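Local coordinates for manganese-binding protein (Chlamydia trachomatis, PDB 6NSI) that binds iron, manganese and nickel ions, with a preference for ferrous iron, and delivers them to the membrane permease of an ABC transporter for import, at residues D106-A118 / A136-R148. Sequence-based numbering, arbitrary orientation.
Sequences DMRVWGAAVKEMA and ADQILSEMEELDR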
loop_
_atom_site.group_PDB
_atom_site.type_symbol
_atom_site.label_atom_id
_atom_site.label_comp_id
_atom_site.label_asym_id
_atom_site.label_seq_id
_atom_site.Cartn_x
_atom_site.Cartn_y
_atom_site.Cartn_z
ATOM N N ASP A 106 3.296 4.254 2.741
ATOM C CA ASP A 106 3.894 5.331 3.515
ATOM C C ASP A 106 4.036 4.792 4.939
ATOM O O ASP A 106 3.041 4.638 5.656
ATOM C CB ASP A 106 3.023 6.588 3.422
ATOM C CG ASP A 106 3.507 7.732 4.327
ATOM O OD1 ASP A 106 4.184 7.462 5.344
ATOM O OD2 ASP A 106 3.177 8.910 4.032
ATOM N N MET A 107 5.274 4.477 5.330
ATOM C CA MET A 107 5.530 3.786 6.592
ATOM C C MET A 107 5.198 4.641 7.814
ATOM O O MET A 107 4.943 4.090 8.888
ATOM C CB MET A 107 6.990 3.320 6.631
ATOM C CG MET A 107 7.365 2.448 7.847
ATOM S SD MET A 107 6.503 0.857 7.988
ATOM C CE MET A 107 6.904 0.019 6.451
ATOM N N ARG A 108 5.177 5.968 7.684
ATOM C CA ARG A 108 4.709 6.778 8.808
ATOM C C ARG A 108 3.199 6.666 8.967
ATOM O O ARG A 108 2.688 6.538 10.090
ATOM C CB ARG A 108 5.112 8.236 8.625
ATOM C CG ARG A 108 4.636 9.133 9.762
ATOM C CD ARG A 108 4.539 10.583 9.317
ATOM N NE ARG A 108 3.316 10.846 8.558
ATOM C CZ ARG A 108 2.105 10.963 9.097
ATOM N NH1 ARG A 108 1.944 10.840 10.414
ATOM N NH2 ARG A 108 1.053 11.203 8.316
ATOM N N VAL A 109 2.465 6.711 7.853
ATOM C CA VAL A 109 1.016 6.562 7.922
ATOM C C VAL A 109 0.653 5.158 8.407
ATOM O O VAL A 109 -0.186 4.997 9.299
ATOM C CB VAL A 109 0.381 6.903 6.554
ATOM C CG1 VAL A 109 -1.147 6.750 6.587
ATOM C CG2 VAL A 109 0.754 8.333 6.131
ATOM N N TRP A 110 1.305 4.120 7.863
ATOM C CA TRP A 110 0.973 2.764 8.292
ATOM C C TRP A 110 1.362 2.529 9.749
ATOM O O TRP A 110 0.730 1.719 10.437
ATOM C CB TRP A 110 1.642 1.734 7.380
ATOM C CG TRP A 110 0.875 0.424 7.319
ATOM C CD1 TRP A 110 1.357 -0.823 7.606
ATOM C CD2 TRP A 110 -0.504 0.241 6.941
ATOM N NE1 TRP A 110 0.373 -1.771 7.432
ATOM C CE2 TRP A 110 -0.776 -1.147 7.016
ATOM C CE3 TRP A 110 -1.527 1.109 6.534
ATOM C CZ2 TRP A 110 -2.030 -1.682 6.721
ATOM C CZ3 TRP A 110 -2.780 0.566 6.233
ATOM C CH2 TRP A 110 -3.014 -0.809 6.331
ATOM N N GLY A 111 2.389 3.218 10.238
ATOM C CA GLY A 111 2.659 3.185 11.669
ATOM C C GLY A 111 1.494 3.719 12.476
ATOM O O GLY A 111 1.086 3.120 13.477
ATOM N N ALA A 112 0.938 4.858 12.050
ATOM C CA ALA A 112 -0.282 5.362 12.675
ATOM C C ALA A 112 -1.420 4.350 12.566
ATOM O O ALA A 112 -2.167 4.141 13.528
ATOM C CB ALA A 112 -0.684 6.692 12.042
ATOM N N ALA A 113 -1.565 3.713 11.395
ATOM C CA ALA A 113 -2.540 2.637 11.243
ATOM C C ALA A 113 -2.307 1.538 12.273
ATOM O O ALA A 113 -3.247 1.053 12.912
ATOM C CB ALA A 113 -2.466 2.063 9.823
ATOM N N VAL A 114 -1.051 1.123 12.442
ATOM C CA VAL A 114 -0.754 0.092 13.427
ATOM C C VAL A 114 -1.089 0.573 14.835
ATOM O O VAL A 114 -1.545 -0.217 15.677
ATOM C CB VAL A 114 0.711 -0.351 13.283
ATOM C CG1 VAL A 114 1.129 -1.219 14.447
ATOM C CG2 VAL A 114 0.886 -1.104 11.960
ATOM N N LYS A 115 -0.951 1.874 15.078
ATOM C CA LYS A 115 -1.311 2.437 16.400
ATOM C C LYS A 115 -2.797 2.191 16.638
ATOM O O LYS A 115 -3.147 1.849 17.745
ATOM C CB LYS A 115 -0.977 3.925 16.495
ATOM C CG LYS A 115 -0.429 4.355 17.846
ATOM C CD LYS A 115 0.029 5.782 17.886
ATOM C CE LYS A 115 0.954 6.108 16.738
ATOM N NZ LYS A 115 2.266 5.438 16.876
ATOM N N GLU A 116 -3.621 2.366 15.611
ATOM C CA GLU A 116 -5.054 2.124 15.747
ATOM C C GLU A 116 -5.348 0.638 15.914
ATOM O O GLU A 116 -6.238 0.264 16.684
ATOM C CB GLU A 116 -5.800 2.679 14.537
ATOM C CG GLU A 116 -5.605 4.167 14.328
ATOM C CD GLU A 116 -6.120 4.982 15.493
ATOM O OE1 GLU A 116 -7.217 4.671 16.009
ATOM O OE2 GLU A 116 -5.420 5.931 15.897
ATOM N N MET A 117 -4.624 -0.222 15.191
ATOM C CA MET A 117 -4.755 -1.662 15.393
ATOM C C MET A 117 -4.533 -2.032 16.856
ATOM O O MET A 117 -5.368 -2.702 17.471
ATOM C CB MET A 117 -3.764 -2.418 14.517
ATOM C CG MET A 117 -3.896 -2.188 13.004
ATOM S SD MET A 117 -2.664 -3.213 12.178
ATOM C CE MET A 117 -2.363 -2.286 10.658
ATOM N N ALA A 118 -3.396 -1.618 17.421
ATOM C CA ALA A 118 -3.094 -1.920 18.820
ATOM C C ALA A 118 -4.195 -1.423 19.746
ATOM O O ALA A 118 -4.685 -2.168 20.608
ATOM C CB ALA A 118 -1.757 -1.296 19.211
ATOM N N ALA A 136 3.257 -4.041 20.468
ATOM C CA ALA A 136 2.977 -2.823 19.718
ATOM C C ALA A 136 4.151 -1.857 19.802
ATOM O O ALA A 136 4.631 -1.348 18.781
ATOM C CB ALA A 136 1.699 -2.170 20.253
ATOM N N ASP A 137 4.626 -1.593 21.023
ATOM C CA ASP A 137 5.797 -0.747 21.206
ATOM C C ASP A 137 6.953 -1.223 20.346
ATOM O O ASP A 137 7.650 -0.413 19.721
ATOM C CB ASP A 137 6.211 -0.740 22.676
ATOM C CG ASP A 137 5.179 -0.097 23.565
ATOM O OD1 ASP A 137 4.303 0.618 23.031
ATOM O OD2 ASP A 137 5.248 -0.302 24.797
ATOM N N GLN A 138 7.168 -2.537 20.295
ATOM C CA GLN A 138 8.295 -3.062 19.536
ATOM C C GLN A 138 8.105 -2.839 18.038
ATOM O O GLN A 138 8.988 -2.286 17.373
ATOM C CB GLN A 138 8.497 -4.544 19.848
ATOM C CG GLN A 138 9.843 -5.078 19.387
ATOM C CD GLN A 138 11.008 -4.144 19.726
ATOM O OE1 GLN A 138 11.069 -3.567 20.818
ATOM N NE2 GLN A 138 11.944 -4.003 18.788
ATOM N N ILE A 139 6.958 -3.245 17.484
ATOM C CA ILE A 139 6.804 -3.132 16.034
ATOM C C ILE A 139 6.752 -1.666 15.614
ATOM O O ILE A 139 7.313 -1.283 14.578
ATOM C CB ILE A 139 5.575 -3.924 15.538
ATOM C CG1 ILE A 139 5.526 -3.906 14.001
ATOM C CG2 ILE A 139 4.281 -3.406 16.143
ATOM C CD1 ILE A 139 6.870 -4.270 13.365
ATOM N N LEU A 140 6.114 -0.818 16.426
ATOM C CA LEU A 140 6.022 0.601 16.096
ATOM C C LEU A 140 7.397 1.260 16.024
ATOM O O LEU A 140 7.641 2.101 15.149
ATOM C CB LEU A 140 5.144 1.325 17.111
ATOM C CG LEU A 140 3.636 1.140 16.938
ATOM C CD1 LEU A 140 2.892 1.654 18.191
ATOM C CD2 LEU A 140 3.178 1.847 15.678
ATOM N N SER A 141 8.307 0.909 16.937
ATOM C CA SER A 141 9.643 1.497 16.869
ATOM C C SER A 141 10.465 0.882 15.742
ATOM O O SER A 141 11.353 1.542 15.180
ATOM C CB SER A 141 10.365 1.329 18.202
ATOM O OG SER A 141 10.633 -0.037 18.426
ATOM N N GLU A 142 10.193 -0.378 15.403
ATOM C CA GLU A 142 10.837 -0.970 14.241
ATOM C C GLU A 142 10.370 -0.291 12.954
ATOM O O GLU A 142 11.173 -0.057 12.041
ATOM C CB GLU A 142 10.563 -2.472 14.210
ATOM C CG GLU A 142 11.421 -3.279 15.180
ATOM C CD GLU A 142 11.014 -4.744 15.249
ATOM O OE1 GLU A 142 10.970 -5.310 16.361
ATOM O OE2 GLU A 142 10.725 -5.337 14.190
ATOM N N MET A 143 9.080 0.067 12.885
ATOM C CA MET A 143 8.538 0.736 11.703
ATOM C C MET A 143 9.049 2.167 11.583
ATOM O O MET A 143 9.251 2.659 10.466
ATOM C CB MET A 143 7.003 0.721 11.733
ATOM C CG MET A 143 6.379 -0.653 11.581
ATOM S SD MET A 143 4.588 -0.674 11.873
ATOM C CE MET A 143 3.994 0.102 10.364
ATOM N N GLU A 144 9.258 2.855 12.708
ATOM C CA GLU A 144 9.875 4.173 12.637
ATOM C C GLU A 144 11.293 4.071 12.100
ATOM O O GLU A 144 11.714 4.895 11.280
ATOM C CB GLU A 144 9.837 4.852 14.006
ATOM C CG GLU A 144 8.430 5.326 14.348
ATOM C CD GLU A 144 8.261 5.787 15.786
ATOM O OE1 GLU A 144 9.168 5.535 16.615
ATOM O OE2 GLU A 144 7.202 6.391 16.086
ATOM N N GLU A 145 12.033 3.042 12.511
ATOM C CA GLU A 145 13.375 2.871 11.971
ATOM C C GLU A 145 13.323 2.513 10.489
ATOM O O GLU A 145 14.115 3.029 9.686
ATOM C CB GLU A 145 14.126 1.803 12.759
ATOM C CG GLU A 145 15.585 1.704 12.379
ATOM C CD GLU A 145 16.313 0.692 13.220
ATOM O OE1 GLU A 145 15.730 0.259 14.239
ATOM O OE2 GLU A 145 17.454 0.323 12.859
ATOM N N LEU A 146 12.398 1.624 10.122
ATOM C CA LEU A 146 12.138 1.307 8.722
ATOM C C LEU A 146 11.851 2.564 7.903
ATOM O O LEU A 146 12.361 2.722 6.787
ATOM C CB LEU A 146 10.959 0.342 8.655
ATOM C CG LEU A 146 10.835 -0.727 7.582
ATOM C CD1 LEU A 146 12.195 -1.191 7.104
ATOM C CD2 LEU A 146 10.003 -1.894 8.154
ATOM N N ASP A 147 11.046 3.478 8.454
ATOM C CA ASP A 147 10.693 4.705 7.742
ATOM C C ASP A 147 11.911 5.605 7.534
ATOM O O ASP A 147 12.110 6.148 6.439
ATOM C CB ASP A 147 9.583 5.436 8.507
ATOM C CG ASP A 147 9.191 6.741 7.857
ATOM O OD1 ASP A 147 8.649 6.712 6.724
ATOM O OD2 ASP A 147 9.449 7.797 8.466
ATOM N N ARG A 148 12.729 5.784 8.578
ATOM C CA ARG A 148 13.963 6.552 8.435
ATOM C C ARG A 148 14.873 5.927 7.388
ATOM O O ARG A 148 15.460 6.638 6.560
ATOM C CB ARG A 148 14.701 6.637 9.782
ATOM C CG ARG A 148 14.140 7.653 10.768
ATOM C CD ARG A 148 15.094 7.904 11.956
ATOM N NE ARG A 148 15.398 6.687 12.709
ATOM C CZ ARG A 148 14.611 6.155 13.647
ATOM N NH1 ARG A 148 13.449 6.724 13.958
ATOM N NH2 ARG A 148 14.982 5.040 14.270
#
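Met107 and Met143 make the two largest contributions to the interface between two antiparallel helices, whose axes run at 171° and approach to 9.2 Å. Their side chains cross at about a right angle, with Met107 SD 3.5 Å from Met143 CE. The Met143 methyl also lies 3.5 Å from Gly111 N and reaches Trp110 and Val114 CG2; with CG beside its own backbone N (chi1 -67°) and a bend at chi3, the chain ends against the opposite helix backbone. With no side chain on Gly111, Leu140 CD2 comes within 3.3 Å of Gly111 O. The side chains of Val114 and Leu140 slide past each other in opposite directions, while Lys115, bent at chi3 and chi4, crosses Leu140 at about a right angle. Farther along, Ala118 CB and Ala136 CB meet at 3.7 Å.

No hydrogen bond joins the segments. Asp106 N-caps helix 107-124: Val109 N donates to its OD1 (3.1 Å, 166°) from above the carboxylate plane, and Arg108 N does so weakly. Asp147 packs its CB against Met107; its OD1 hydrogen-bonds to Tyr178 OH, which also bonds to Met107 N, and its OD2 forms a salt bridge with Arg177.

The pair forms a helical hairpin of helices 107-124 and 129-154. It supplies no iron ligand, the Trp110 side chain lying about 12 Å from the iron(III) ion. Helix 266-280 covers Met107 and Met143, and helix 9-19, which follows strand 3-6 of the parallel sheet, packs on Trp110 and Val114.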